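Local coordinates for protein putative phosphatase (Clostridium difficile, PDB 3SD7) that is a putative phosphatase of the haloacid dehalogenase-like family, probably hydrolysing phosphate esters of a substrate not yet identified, at residues L40-S54 with Y97-I111. Residues are numbered along the deposited sequence; the frame is centred on the assembly and turned at random.
Sequences LTDPKEGITKSIQYS and YREYFADKGIFENKI
Thr41 lies against Ile111 as a non-hydrogen-bonded antiparallel pair, CG2 of Thr41 resting near CA of Ile111, while its OG1 donates to a water that in turn donates to Asn109 OD1. At Asp42 the strands bond in both directions: Asp42 N to Lys110 O at 2.7 Å and Lys110 N to Asp42 O at 3.0 Å. Asp42 also closes an Asx turn by taking Lys44 N on OD1, from above the carboxylate plane; Tyr214 donates to the same oxygen. Pro43, the N-cap residue, meets Asn109 OD1 with CA and CB. In the first turn of the helix the carboxylates of Glu45 and Glu108 stack, planes 17° apart; Lys49 NZ, salt-bridged to Glu45 OE2 (3.0 Å) and 4.0 Å from Glu108 OE2, probably eases their repulsion. Gly46 is where the backbones close in, its CA 3.8 Å from that of Gly105; its N donates to Glu108 O, and its CA-H faces Gly105 O. Beyond it, the aliphatic part of Lys49 runs by Tyr100, whose hydroxyl reaches the syn lone pair of Glu108 OE1, tying helix 97-105 to the loop that follows it. Ser50 is a knob among Tyr97, Tyr100, Phe101 and Gly105: CB makes a CH-pi contact over the Tyr97 face, 3.6 Å from the centroid, and OG, beside its own backbone N (chi1 -61°), turns back to Gly46 O (2.7 Å) and lies at the edge of the Phe101 ring. Tyr97 in return fits among Ile47, Ser50, Ile51 and Ser54. Tyr53 places CD2 3.4 Å from Tyr100 CB. The segments 44-54 and 97-105 thus run roughly antiparallel, 138° between their directions, within the helical cap, Leu75 of helix 75-82 touching Tyr97, while strands 41-42 and 110-111 form the two-stranded hinge-like link to the core, Thr41 touching Ile143 of helix 137-146 and Pro43 touching Asp37, which binds the sodium ion.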
loop_
_atom_site.group_PDB
_atom_site.type_symbol
_atom_site.label_atom_id
_atom_site.label_comp_id
_atom_site.label_asym_id
_atom_site.label_seq_id
_atom_site.Cartn_x
_atom_site.Cartn_y
_atom_site.Cartn_z
ATOM N N LEU A 40 -0.255 3.199 -5.352
ATOM C CA LEU A 40 -0.706 2.789 -6.683
ATOM C C LEU A 40 -2.186 2.716 -6.812
ATOM O O LEU A 40 -2.743 3.142 -7.845
ATOM C CB LEU A 40 -0.132 1.415 -7.050
ATOM C CG LEU A 40 1.391 1.312 -7.110
ATOM C CD1 LEU A 40 1.829 -0.170 -7.301
ATOM C CD2 LEU A 40 1.948 2.170 -8.240
ATOM N N THR A 41 -2.832 2.137 -5.812
ATOM C CA THR A 41 -4.292 1.900 -5.826
ATOM C C THR A 41 -4.919 2.265 -4.488
ATOM O O THR A 41 -4.261 2.263 -3.451
ATOM C CB THR A 41 -4.601 0.424 -6.162
ATOM O OG1 THR A 41 -3.912 -0.425 -5.222
ATOM C CG2 THR A 41 -4.115 0.073 -7.587
ATOM N N ASP A 42 -6.200 2.604 -4.528
ATOM C CA ASP A 42 -6.942 3.012 -3.329
ATOM C C ASP A 42 -7.914 1.873 -2.946
ATOM O O ASP A 42 -8.832 1.560 -3.708
ATOM C CB ASP A 42 -7.681 4.317 -3.615
ATOM C CG ASP A 42 -8.359 4.895 -2.385
ATOM O OD1 ASP A 42 -8.376 4.219 -1.347
ATOM O OD2 ASP A 42 -8.942 6.006 -2.480
ATOM N N PRO A 43 -7.747 1.286 -1.753
ATOM C CA PRO A 43 -8.570 0.164 -1.343
ATOM C C PRO A 43 -9.841 0.554 -0.600
ATOM O O PRO A 43 -10.534 -0.321 -0.092
ATOM C CB PRO A 43 -7.648 -0.561 -0.371
ATOM C CG PRO A 43 -6.926 0.541 0.309
ATOM C CD PRO A 43 -6.674 1.555 -0.766
ATOM N N LYS A 44 -10.136 1.847 -0.536
ATOM C CA LYS A 44 -11.241 2.346 0.284
ATOM C C LYS A 44 -12.556 1.574 0.160
ATOM O O LYS A 44 -13.150 1.169 1.157
ATOM C CB LYS A 44 -11.452 3.833 0.007
ATOM C CG LYS A 44 -12.636 4.433 0.735
ATOM C CD LYS A 44 -12.735 5.916 0.524
ATOM C CE LYS A 44 -11.704 6.663 1.390
ATOM N NZ LYS A 44 -11.796 8.155 1.239
ATOM N N GLU A 45 -13.001 1.359 -1.067
ATOM C CA GLU A 45 -14.307 0.699 -1.287
ATOM C C GLU A 45 -14.382 -0.685 -0.628
ATOM O O GLU A 45 -15.285 -0.970 0.180
ATOM C CB GLU A 45 -14.596 0.603 -2.778
ATOM C CG GLU A 45 -16.021 0.125 -3.086
ATOM C CD GLU A 45 -16.253 -0.279 -4.547
ATOM O OE1 GLU A 45 -15.355 -0.090 -5.401
ATOM O OE2 GLU A 45 -17.352 -0.815 -4.828
ATOM N N GLY A 46 -13.439 -1.566 -0.981
ATOM C CA GLY A 46 -13.452 -2.913 -0.446
ATOM C C GLY A 46 -13.234 -3.013 1.041
ATOM O O GLY A 46 -13.822 -3.870 1.703
ATOM N N ILE A 47 -12.356 -2.173 1.589
ATOM C CA ILE A 47 -12.129 -2.222 3.026
ATOM C C ILE A 47 -13.386 -1.778 3.781
ATOM O O ILE A 47 -13.854 -2.454 4.721
ATOM C CB ILE A 47 -10.906 -1.383 3.447
ATOM C CG1 ILE A 47 -9.634 -2.005 2.851
ATOM C CG2 ILE A 47 -10.826 -1.310 4.998
ATOM C CD1 ILE A 47 -8.377 -1.200 3.197
ATOM N N THR A 48 -13.953 -0.653 3.374
ATOM C CA THR A 48 -15.130 -0.140 4.078
ATOM C C THR A 48 -16.338 -1.080 3.903
ATOM O O THR A 48 -17.112 -1.314 4.848
ATOM C CB THR A 48 -15.466 1.307 3.662
ATOM O OG1 THR A 48 -15.656 1.364 2.251
ATOM C CG2 THR A 48 -14.322 2.265 4.058
ATOM N N LYS A 49 -16.499 -1.650 2.719
ATOM C CA LYS A 49 -17.627 -2.567 2.501
ATOM C C LYS A 49 -17.472 -3.868 3.293
ATOM O O LYS A 49 -18.479 -4.446 3.750
ATOM C CB LYS A 49 -17.853 -2.831 1.029
ATOM C CG LYS A 49 -18.442 -1.654 0.317
ATOM C CD LYS A 49 -18.730 -1.958 -1.122
ATOM C CE LYS A 49 -19.483 -0.809 -1.770
ATOM N NZ LYS A 49 -19.823 -1.101 -3.176
ATOM N N SER A 50 -16.231 -4.315 3.467
ATOM C CA SER A 50 -15.944 -5.516 4.252
ATOM C C SER A 50 -16.274 -5.265 5.711
ATOM O O SER A 50 -16.888 -6.110 6.358
ATOM C CB SER A 50 -14.490 -5.957 4.103
ATOM O OG SER A 50 -14.181 -6.284 2.760
ATOM N N ILE A 51 -15.870 -4.101 6.238
ATOM C CA ILE A 51 -16.215 -3.740 7.610
ATOM C C ILE A 51 -17.730 -3.623 7.773
ATOM O O ILE A 51 -18.301 -4.135 8.743
ATOM C CB ILE A 51 -15.522 -2.415 8.057
ATOM C CG1 ILE A 51 -14.012 -2.603 8.048
ATOM C CG2 ILE A 51 -16.004 -2.014 9.451
ATOM C CD1 ILE A 51 -13.194 -1.337 8.365
ATOM N N GLN A 52 -18.386 -2.948 6.830
ATOM C CA GLN A 52 -19.836 -2.769 6.861
ATOM C C GLN A 52 -20.555 -4.117 6.918
ATOM O O GLN A 52 -21.500 -4.314 7.703
ATOM C CB GLN A 52 -20.301 -1.995 5.621
ATOM C CG GLN A 52 -21.788 -1.580 5.629
ATOM C CD GLN A 52 -22.202 -0.897 4.337
ATOM O OE1 GLN A 52 -22.004 -1.434 3.253
ATOM N NE2 GLN A 52 -22.784 0.283 4.450
ATOM N N TYR A 53 -20.107 -5.040 6.075
ATOM C CA TYR A 53 -20.668 -6.384 6.027
ATOM C C TYR A 53 -20.504 -7.097 7.371
ATOM O O TYR A 53 -21.432 -7.783 7.837
ATOM C CB TYR A 53 -19.991 -7.189 4.906
ATOM C CG TYR A 53 -20.379 -8.648 4.858
ATOM C CD1 TYR A 53 -21.571 -9.052 4.262
ATOM C CD2 TYR A 53 -19.539 -9.631 5.386
ATOM C CE1 TYR A 53 -21.926 -10.389 4.204
ATOM C CE2 TYR A 53 -19.887 -10.984 5.326
ATOM C CZ TYR A 53 -21.079 -11.349 4.737
ATOM O OH TYR A 53 -21.434 -12.679 4.676
ATOM N N SER A 54 -19.338 -6.930 7.995
ATOM C CA SER A 54 -19.072 -7.555 9.277
ATOM C C SER A 54 -19.998 -6.944 10.319
ATOM O O SER A 54 -20.757 -7.666 10.977
ATOM C CB SER A 54 -17.610 -7.411 9.679
ATOM O OG SER A 54 -17.371 -8.074 10.908
ATOM N N TYR A 97 -15.372 -9.982 8.082
ATOM C CA TYR A 97 -14.657 -9.038 7.230
ATOM C C TYR A 97 -13.889 -9.802 6.139
ATOM O O TYR A 97 -14.008 -9.505 4.948
ATOM C CB TYR A 97 -13.674 -8.215 8.066
ATOM C CG TYR A 97 -12.725 -7.377 7.230
ATOM C CD1 TYR A 97 -12.935 -6.023 7.059
ATOM C CD2 TYR A 97 -11.624 -7.958 6.592
ATOM C CE1 TYR A 97 -12.068 -5.249 6.296
ATOM C CE2 TYR A 97 -10.747 -7.180 5.809
ATOM C CZ TYR A 97 -10.988 -5.837 5.669
ATOM O OH TYR A 97 -10.145 -5.046 4.914
ATOM N N ARG A 98 -13.102 -10.787 6.565
ATOM C CA ARG A 98 -12.280 -11.576 5.647
ATOM C C ARG A 98 -13.110 -12.310 4.607
ATOM O O ARG A 98 -12.722 -12.392 3.442
ATOM C CB ARG A 98 -11.415 -12.560 6.425
ATOM C CG ARG A 98 -10.368 -11.863 7.281
ATOM C CD ARG A 98 -9.486 -12.868 7.990
ATOM N NE ARG A 98 -8.386 -12.230 8.714
ATOM C CZ ARG A 98 -7.428 -12.893 9.363
ATOM N NH1 ARG A 98 -7.423 -14.225 9.386
ATOM N NH2 ARG A 98 -6.465 -12.224 9.989
ATOM N N GLU A 99 -14.256 -12.828 5.037
ATOM C CA GLU A 99 -15.170 -13.520 4.150
ATOM C C GLU A 99 -15.595 -12.590 3.012
ATOM O O GLU A 99 -15.494 -12.955 1.837
ATOM C CB GLU A 99 -16.389 -14.023 4.937
ATOM C CG GLU A 99 -17.434 -14.722 4.098
ATOM C CD GLU A 99 -18.558 -15.319 4.926
ATOM O OE1 GLU A 99 -18.635 -15.046 6.144
ATOM O OE2 GLU A 99 -19.367 -16.074 4.349
ATOM N N TYR A 100 -16.055 -11.387 3.355
ATOM C CA TYR A 100 -16.485 -10.441 2.330
ATOM C C TYR A 100 -15.290 -9.955 1.502
ATOM O O TYR A 100 -15.402 -9.747 0.297
ATOM C CB TYR A 100 -17.214 -9.223 2.938
ATOM C CG TYR A 100 -17.681 -8.241 1.872
ATOM C CD1 TYR A 100 -18.988 -8.259 1.395
ATOM C CD2 TYR A 100 -16.791 -7.326 1.306
ATOM C CE1 TYR A 100 -19.397 -7.373 0.401
ATOM C CE2 TYR A 100 -17.190 -6.445 0.322
ATOM C CZ TYR A 100 -18.488 -6.473 -0.131
ATOM O OH TYR A 100 -18.853 -5.589 -1.116
ATOM N N PHE A 101 -14.148 -9.767 2.141
ATOM C CA PHE A 101 -13.005 -9.225 1.402
ATOM C C PHE A 101 -12.498 -10.210 0.338
ATOM O O PHE A 101 -12.224 -9.826 -0.804
ATOM C CB PHE A 101 -11.869 -8.825 2.325
ATOM C CG PHE A 101 -10.775 -8.063 1.607
ATOM C CD1 PHE A 101 -10.875 -6.689 1.415
ATOM C CD2 PHE A 101 -9.683 -8.733 1.082
ATOM C CE1 PHE A 101 -9.882 -5.996 0.737
ATOM C CE2 PHE A 101 -8.678 -8.032 0.402
ATOM C CZ PHE A 101 -8.778 -6.689 0.233
ATOM N N ALA A 102 -12.389 -11.478 0.717
ATOM C CA ALA A 102 -11.923 -12.506 -0.210
ATOM C C ALA A 102 -12.909 -12.696 -1.365
ATOM O O ALA A 102 -12.509 -12.963 -2.494
ATOM C CB ALA A 102 -11.693 -13.834 0.526
ATOM N N ASP A 103 -14.195 -12.535 -1.079
ATOM C CA ASP A 103 -15.237 -12.732 -2.085
ATOM C C ASP A 103 -15.390 -11.539 -3.033
ATOM O O ASP A 103 -15.442 -11.718 -4.254
ATOM C CB ASP A 103 -16.577 -13.012 -1.389
ATOM C CG ASP A 103 -17.713 -13.327 -2.369
ATOM O OD1 ASP A 103 -17.443 -13.809 -3.492
ATOM O OD2 ASP A 103 -18.886 -13.101 -1.995
ATOM N N LYS A 104 -15.469 -10.332 -2.474
ATOM C CA LYS A 104 -15.717 -9.119 -3.280
ATOM C C LYS A 104 -14.842 -7.920 -2.967
ATOM O O LYS A 104 -14.545 -7.119 -3.860
ATOM C CB LYS A 104 -17.183 -8.689 -3.119
ATOM C CG LYS A 104 -18.153 -9.730 -3.643
ATOM C CD LYS A 104 -19.611 -9.288 -3.700
ATOM C CE LYS A 104 -20.251 -9.117 -2.331
ATOM N NZ LYS A 104 -21.754 -9.236 -2.440
ATOM N N GLY A 105 -14.445 -7.774 -1.709
ATOM C CA GLY A 105 -13.637 -6.626 -1.302
ATOM C C GLY A 105 -12.342 -6.501 -2.096
ATOM O O GLY A 105 -11.937 -5.412 -2.465
ATOM N N ILE A 106 -11.733 -7.646 -2.410
ATOM C CA ILE A 106 -10.440 -7.660 -3.128
ATOM C C ILE A 106 -10.550 -7.025 -4.516
ATOM O O ILE A 106 -9.569 -6.492 -5.040
ATOM C CB ILE A 106 -9.877 -9.101 -3.222
ATOM C CG1 ILE A 106 -8.464 -9.118 -3.850
ATOM C CG2 ILE A 106 -10.820 -9.986 -4.009
ATOM C CD1 ILE A 106 -7.488 -8.265 -3.132
ATOM N N PHE A 107 -11.744 -7.066 -5.099
ATOM C CA PHE A 107 -11.962 -6.481 -6.416
ATOM C C PHE A 107 -12.441 -5.034 -6.364
ATOM O O PHE A 107 -12.621 -4.405 -7.403
ATOM C CB PHE A 107 -12.965 -7.336 -7.207
ATOM C CG PHE A 107 -12.556 -8.764 -7.325
ATOM C CD1 PHE A 107 -11.545 -9.134 -8.207
ATOM C CD2 PHE A 107 -13.155 -9.737 -6.543
ATOM C CE1 PHE A 107 -11.148 -10.457 -8.318
ATOM C CE2 PHE A 107 -12.768 -11.069 -6.650
ATOM C CZ PHE A 107 -11.761 -11.425 -7.538
ATOM N N GLU A 108 -12.614 -4.498 -5.157
ATOM C CA GLU A 108 -13.099 -3.140 -4.971
ATOM C C GLU A 108 -11.952 -2.190 -4.603
ATOM O O GLU A 108 -11.749 -1.831 -3.448
ATOM C CB GLU A 108 -14.206 -3.147 -3.924
ATOM C CG GLU A 108 -15.456 -3.860 -4.453
ATOM C CD GLU A 108 -16.489 -4.183 -3.395
ATOM O OE1 GLU A 108 -16.157 -4.186 -2.197
ATOM O OE2 GLU A 108 -17.645 -4.452 -3.792
ATOM N N ASN A 109 -11.205 -1.818 -5.630
ATOM C CA ASN A 109 -10.104 -0.877 -5.530
ATOM C C ASN A 109 -10.198 0.093 -6.695
ATOM O O ASN A 109 -10.859 -0.201 -7.710
ATOM C CB ASN A 109 -8.731 -1.581 -5.627
ATOM C CG ASN A 109 -8.503 -2.610 -4.551
ATOM O OD1 ASN A 109 -7.888 -2.313 -3.520
ATOM N ND2 ASN A 109 -8.988 -3.843 -4.776
ATOM N N LYS A 110 -9.537 1.237 -6.566
ATOM C CA LYS A 110 -9.498 2.233 -7.621
ATOM C C LYS A 110 -8.062 2.632 -7.876
ATOM O O LYS A 110 -7.367 3.091 -6.960
ATOM C CB LYS A 110 -10.266 3.458 -7.174
ATOM C CG LYS A 110 -10.596 4.489 -8.244
ATOM C CD LYS A 110 -11.434 5.607 -7.600
ATOM C CE LYS A 110 -11.844 6.705 -8.563
ATOM N NZ LYS A 110 -12.769 7.665 -7.875
ATOM N N ILE A 111 -7.618 2.540 -9.113
ATOM C CA ILE A 111 -6.256 2.936 -9.437
ATOM C C ILE A 111 -6.191 4.463 -9.419
ATOM O O ILE A 111 -7.126 5.125 -9.857
ATOM C CB ILE A 111 -5.774 2.318 -10.770
ATOM C CG1 ILE A 111 -4.317 2.633 -11.027
ATOM C CG2 ILE A 111 -6.653 2.784 -11.940
ATOM C CD1 ILE A 111 -3.696 1.739 -12.157
HETATM O O HOH W 1 -5.547 -0.818 -3.160
HETATM O O HOH W 2 -10.214 -3.030 -1.134
#